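PDB 5VQE: beta-glucoside phosphorylase BglX from Unidentified, which probably cleaves beta-glucosides by transferring the glucosyl unit to phosphate, as a glycoside hydrolase family 3 phosphorylase. Local coordinates for residues A[86-98]-A[132-146]. Residues are numbered along the deposited sequence; the frame is centred on the assembly and turned at random.
Sequences PLLIACNLERGGS and CASEGSAVGVNWTYE. With G2F (2-deoxy-2-fluoro-alpha-D-glucopyranose), chain B.
Asn142, just before strand 143-144, bonds both backbone polar groups of Ile89. Its backbone N donates to Ile89 O, while its side-chain OD1 accepts from Ile89 N at 2.8 Å, in a nearly straight bond with the donor tilted 32° from the amide's carbonyl plane. A chi1 of 54°, which sets CG between backbone N and carbonyl carbon, turns the amide back onto that edge; ND2 adds a weak bond to Leu87 O. A leucine in place of Asn142 would probably leave Ile89 N without its acceptor and remove the weak hold on Leu87 O.

Parallel pairing continues through Tyr145 N to Cys91 O, 3.1 Å. On the Ala90 side of the sheet, the Ala90 methyl sits over one face of the Tyr145 ring, a CH-pi contact 3.8 Å from CB to the ring centroid, and Tyr145 CE1 in turn stands over the Trp143 ring. On the other side, Leu93 CD1 meets Val141 CG1 tip to tip at 3.9 Å, beside the helix ending in a Schellman motif at Gly140.

At the C-terminal ends of these barrel strands, Asn92 and Tyr145 border the fluoroglucose. Behind them the Glu94 and Glu146 carboxylates stand almost perpendicular, Glu94 OE2 4.3 Å from Glu146 OE1, with one water donating to both carboxylates. Salt bridges from Glu94 to Arg163 and Arg95, and from Glu146 to Lys193, probably offset their repulsion; Arg163 and Lys193 also bind the sugar, so this acidic pair likely helps position the pocket's cations.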
# COMPACT_ATOMS: atom_id res chain seq x y z
N PRO A 86 8.77 -17.18 -18.42
CA PRO A 86 8.10 -15.89 -18.27
C PRO A 86 8.15 -15.39 -16.83
O PRO A 86 8.08 -16.18 -15.88
CB PRO A 86 6.65 -16.18 -18.70
CG PRO A 86 6.75 -17.35 -19.59
CD PRO A 86 7.91 -18.17 -19.09
N LEU A 87 8.21 -14.08 -16.68
CA LEU A 87 8.28 -13.43 -15.38
C LEU A 87 6.89 -13.11 -14.84
O LEU A 87 6.01 -12.69 -15.59
CB LEU A 87 9.06 -12.11 -15.49
CG LEU A 87 10.53 -12.21 -15.90
CD1 LEU A 87 11.02 -10.89 -16.49
CD2 LEU A 87 11.36 -12.59 -14.70
N LEU A 88 6.72 -13.26 -13.53
CA LEU A 88 5.69 -12.50 -12.84
C LEU A 88 6.17 -11.05 -12.73
O LEU A 88 7.33 -10.80 -12.40
CB LEU A 88 5.41 -13.07 -11.45
CG LEU A 88 4.84 -14.49 -11.42
CD1 LEU A 88 4.80 -14.98 -10.00
CD2 LEU A 88 3.46 -14.54 -12.04
N ILE A 89 5.29 -10.11 -13.07
CA ILE A 89 5.63 -8.69 -13.08
C ILE A 89 4.72 -8.00 -12.08
O ILE A 89 3.51 -7.87 -12.31
CB ILE A 89 5.49 -8.07 -14.48
CG1 ILE A 89 6.47 -8.74 -15.45
CG2 ILE A 89 5.77 -6.58 -14.44
CD1 ILE A 89 6.26 -8.36 -16.90
N ALA A 90 5.30 -7.55 -10.97
CA ALA A 90 4.54 -7.01 -9.85
C ALA A 90 4.63 -5.49 -9.79
O ALA A 90 5.50 -4.86 -10.40
CB ALA A 90 5.05 -7.60 -8.53
N CYS A 91 3.68 -4.90 -9.06
CA CYS A 91 3.63 -3.46 -8.84
C CYS A 91 2.81 -3.20 -7.58
O CYS A 91 1.84 -3.91 -7.31
CB CYS A 91 3.02 -2.75 -10.06
SG CYS A 91 3.35 -0.96 -10.16
N ASN A 92 3.21 -2.17 -6.82
CA ASN A 92 2.46 -1.71 -5.65
C ASN A 92 1.34 -0.77 -6.10
O ASN A 92 1.34 0.43 -5.84
CB ASN A 92 3.37 -0.97 -4.66
CG ASN A 92 4.32 -1.89 -3.91
OD1 ASN A 92 5.55 -1.68 -3.88
ND2 ASN A 92 3.76 -2.88 -3.26
N LEU A 93 0.34 -1.36 -6.77
CA LEU A 93 -0.80 -0.58 -7.28
C LEU A 93 -1.83 -0.44 -6.16
O LEU A 93 -2.85 -1.13 -6.12
CB LEU A 93 -1.38 -1.23 -8.52
CG LEU A 93 -0.44 -1.26 -9.72
CD1 LEU A 93 -0.75 -2.45 -10.60
CD2 LEU A 93 -0.53 0.05 -10.52
N GLU A 94 -1.56 0.50 -5.26
CA GLU A 94 -2.29 0.65 -4.01
C GLU A 94 -3.52 1.56 -4.14
O GLU A 94 -4.54 1.30 -3.49
CB GLU A 94 -1.34 1.21 -2.95
CG GLU A 94 -1.91 1.35 -1.56
CD GLU A 94 -0.92 2.02 -0.63
OE1 GLU A 94 -0.97 3.26 -0.49
OE2 GLU A 94 -0.07 1.30 -0.07
N ARG A 95 -3.43 2.61 -4.96
CA ARG A 95 -4.42 3.68 -4.98
C ARG A 95 -4.97 3.93 -6.38
O ARG A 95 -5.58 4.98 -6.63
CB ARG A 95 -3.81 4.96 -4.43
CG ARG A 95 -3.14 4.73 -3.10
CD ARG A 95 -2.77 6.00 -2.40
NE ARG A 95 -2.12 5.70 -1.13
CZ ARG A 95 -1.92 6.57 -0.15
NH1 ARG A 95 -2.33 7.83 -0.27
NH2 ARG A 95 -1.32 6.16 0.96
N GLY A 96 -4.78 2.98 -7.29
CA GLY A 96 -5.12 3.13 -8.69
C GLY A 96 -3.87 2.96 -9.52
O GLY A 96 -2.90 2.36 -9.04
N GLY A 97 -3.84 3.49 -10.74
CA GLY A 97 -2.62 3.45 -11.52
C GLY A 97 -1.48 4.20 -10.87
O GLY A 97 -0.31 3.85 -11.05
N SER A 98 -1.79 5.25 -10.12
CA SER A 98 -0.79 6.09 -9.46
C SER A 98 -1.21 6.36 -8.03
O SER A 98 -2.34 6.07 -7.62
CB SER A 98 -0.61 7.42 -10.21
OG SER A 98 -0.03 7.20 -11.49
N CYS A 132 -6.57 -0.22 -10.79
CA CYS A 132 -5.22 -0.73 -10.59
C CYS A 132 -4.88 -1.79 -11.63
O CYS A 132 -3.83 -1.73 -12.28
CB CYS A 132 -5.08 -1.32 -9.19
SG CYS A 132 -5.32 -0.17 -7.81
N ALA A 133 -5.75 -2.77 -11.79
CA ALA A 133 -5.47 -3.90 -12.66
C ALA A 133 -5.63 -3.52 -14.12
O ALA A 133 -4.86 -3.98 -14.98
CB ALA A 133 -6.37 -5.07 -12.29
N SER A 134 -6.63 -2.69 -14.44
CA SER A 134 -6.82 -2.26 -15.81
C SER A 134 -5.61 -1.49 -16.31
O SER A 134 -5.08 -1.78 -17.39
CB SER A 134 -8.09 -1.40 -15.93
OG SER A 134 -8.25 -0.95 -17.25
N GLU A 135 -5.15 -0.51 -15.54
CA GLU A 135 -4.01 0.30 -15.97
C GLU A 135 -2.71 -0.49 -15.86
O GLU A 135 -1.85 -0.41 -16.75
CB GLU A 135 -3.97 1.59 -15.15
CG GLU A 135 -5.25 2.40 -15.33
CD GLU A 135 -5.15 3.83 -14.87
OE1 GLU A 135 -4.15 4.17 -14.19
OE2 GLU A 135 -6.06 4.63 -15.19
N GLY A 136 -2.56 -1.29 -14.81
CA GLY A 136 -1.37 -2.12 -14.69
C GLY A 136 -1.24 -3.13 -15.81
O GLY A 136 -0.18 -3.29 -16.40
N SER A 137 -2.33 -3.84 -16.12
CA SER A 137 -2.24 -4.89 -17.13
C SER A 137 -1.96 -4.32 -18.51
O SER A 137 -1.37 -5.01 -19.35
CB SER A 137 -3.52 -5.74 -17.15
OG SER A 137 -4.68 -4.99 -17.50
N ALA A 138 -2.36 -3.07 -18.77
CA ALA A 138 -2.07 -2.46 -20.06
C ALA A 138 -0.57 -2.40 -20.34
O ALA A 138 -0.15 -2.45 -21.51
CB ALA A 138 -2.66 -1.05 -20.12
N VAL A 139 0.25 -2.27 -19.30
CA VAL A 139 1.69 -2.15 -19.48
C VAL A 139 2.42 -3.44 -19.15
O VAL A 139 3.65 -3.46 -19.18
CB VAL A 139 2.25 -0.98 -18.65
CG1 VAL A 139 1.50 0.31 -18.95
CG2 VAL A 139 2.24 -1.28 -17.16
N GLY A 140 1.70 -4.51 -18.81
CA GLY A 140 2.31 -5.81 -18.61
C GLY A 140 2.33 -6.31 -17.18
O GLY A 140 2.77 -7.44 -16.95
N VAL A 141 1.87 -5.52 -16.21
CA VAL A 141 1.81 -5.98 -14.83
C VAL A 141 0.79 -7.10 -14.72
O VAL A 141 -0.34 -6.99 -15.22
CB VAL A 141 1.46 -4.81 -13.89
CG1 VAL A 141 1.22 -5.31 -12.47
CG2 VAL A 141 2.57 -3.79 -13.89
N ASN A 142 1.18 -8.19 -14.06
CA ASN A 142 0.27 -9.31 -13.83
C ASN A 142 0.14 -9.68 -12.36
O ASN A 142 -0.46 -10.71 -12.05
CB ASN A 142 0.71 -10.53 -14.65
CG ASN A 142 2.15 -10.94 -14.42
OD1 ASN A 142 2.66 -10.90 -13.30
ND2 ASN A 142 2.83 -11.34 -15.50
N TRP A 143 0.65 -8.85 -11.45
CA TRP A 143 0.68 -9.16 -10.03
C TRP A 143 0.66 -7.84 -9.27
O TRP A 143 1.61 -7.07 -9.36
CB TRP A 143 1.93 -9.96 -9.69
CG TRP A 143 2.00 -10.58 -8.33
CD1 TRP A 143 1.00 -10.65 -7.39
CD2 TRP A 143 3.14 -11.22 -7.75
NE1 TRP A 143 1.46 -11.31 -6.27
CE2 TRP A 143 2.77 -11.67 -6.47
CE3 TRP A 143 4.44 -11.47 -8.20
CZ2 TRP A 143 3.66 -12.34 -5.63
CZ3 TRP A 143 5.32 -12.12 -7.36
CH2 TRP A 143 4.92 -12.56 -6.10
N THR A 144 -0.41 -7.56 -8.53
CA THR A 144 -0.45 -6.39 -7.67
C THR A 144 -0.22 -6.84 -6.23
O THR A 144 -0.83 -7.81 -5.78
CB THR A 144 -1.76 -5.61 -7.78
OG1 THR A 144 -1.65 -4.42 -7.00
CG2 THR A 144 -2.96 -6.41 -7.31
N TYR A 145 0.70 -6.16 -5.55
CA TYR A 145 1.02 -6.46 -4.16
C TYR A 145 -0.03 -5.84 -3.25
O TYR A 145 0.29 -5.04 -2.37
CB TYR A 145 2.41 -5.93 -3.81
CG TYR A 145 3.60 -6.70 -4.34
CD1 TYR A 145 3.54 -8.07 -4.56
CD2 TYR A 145 4.81 -6.05 -4.57
CE1 TYR A 145 4.65 -8.77 -5.01
CE2 TYR A 145 5.92 -6.74 -5.01
CZ TYR A 145 5.84 -8.10 -5.23
OH TYR A 145 6.96 -8.76 -5.67
N GLU A 146 -1.30 -6.16 -3.50
CA GLU A 146 -2.43 -5.60 -2.77
C GLU A 146 -3.56 -6.61 -2.83
O GLU A 146 -3.59 -7.45 -3.74
CB GLU A 146 -2.89 -4.27 -3.38
CG GLU A 146 -1.79 -3.33 -3.88
CD GLU A 146 -1.07 -2.57 -2.78
OE1 GLU A 146 -1.61 -2.44 -1.66
OE2 GLU A 146 0.05 -2.08 -3.05
C1 G2F B . 7.55 -4.36 1.62
C2 G2F B . 6.26 -3.54 1.98
C3 G2F B . 5.11 -4.03 1.06
C4 G2F B . 5.57 -3.88 -0.43
C5 G2F B . 6.88 -4.73 -0.62
C6 G2F B . 7.44 -4.57 -2.08
O3 G2F B . 4.03 -3.14 1.22
O4 G2F B . 4.58 -4.48 -1.23
O5 G2F B . 7.87 -4.21 0.26
O6 G2F B . 7.55 -3.20 -2.37
F2 G2F B . 5.92 -3.77 3.27
O HOH W 1 1.36 -0.71 -1.11
O HOH W 2 -4.74 -1.25 -2.51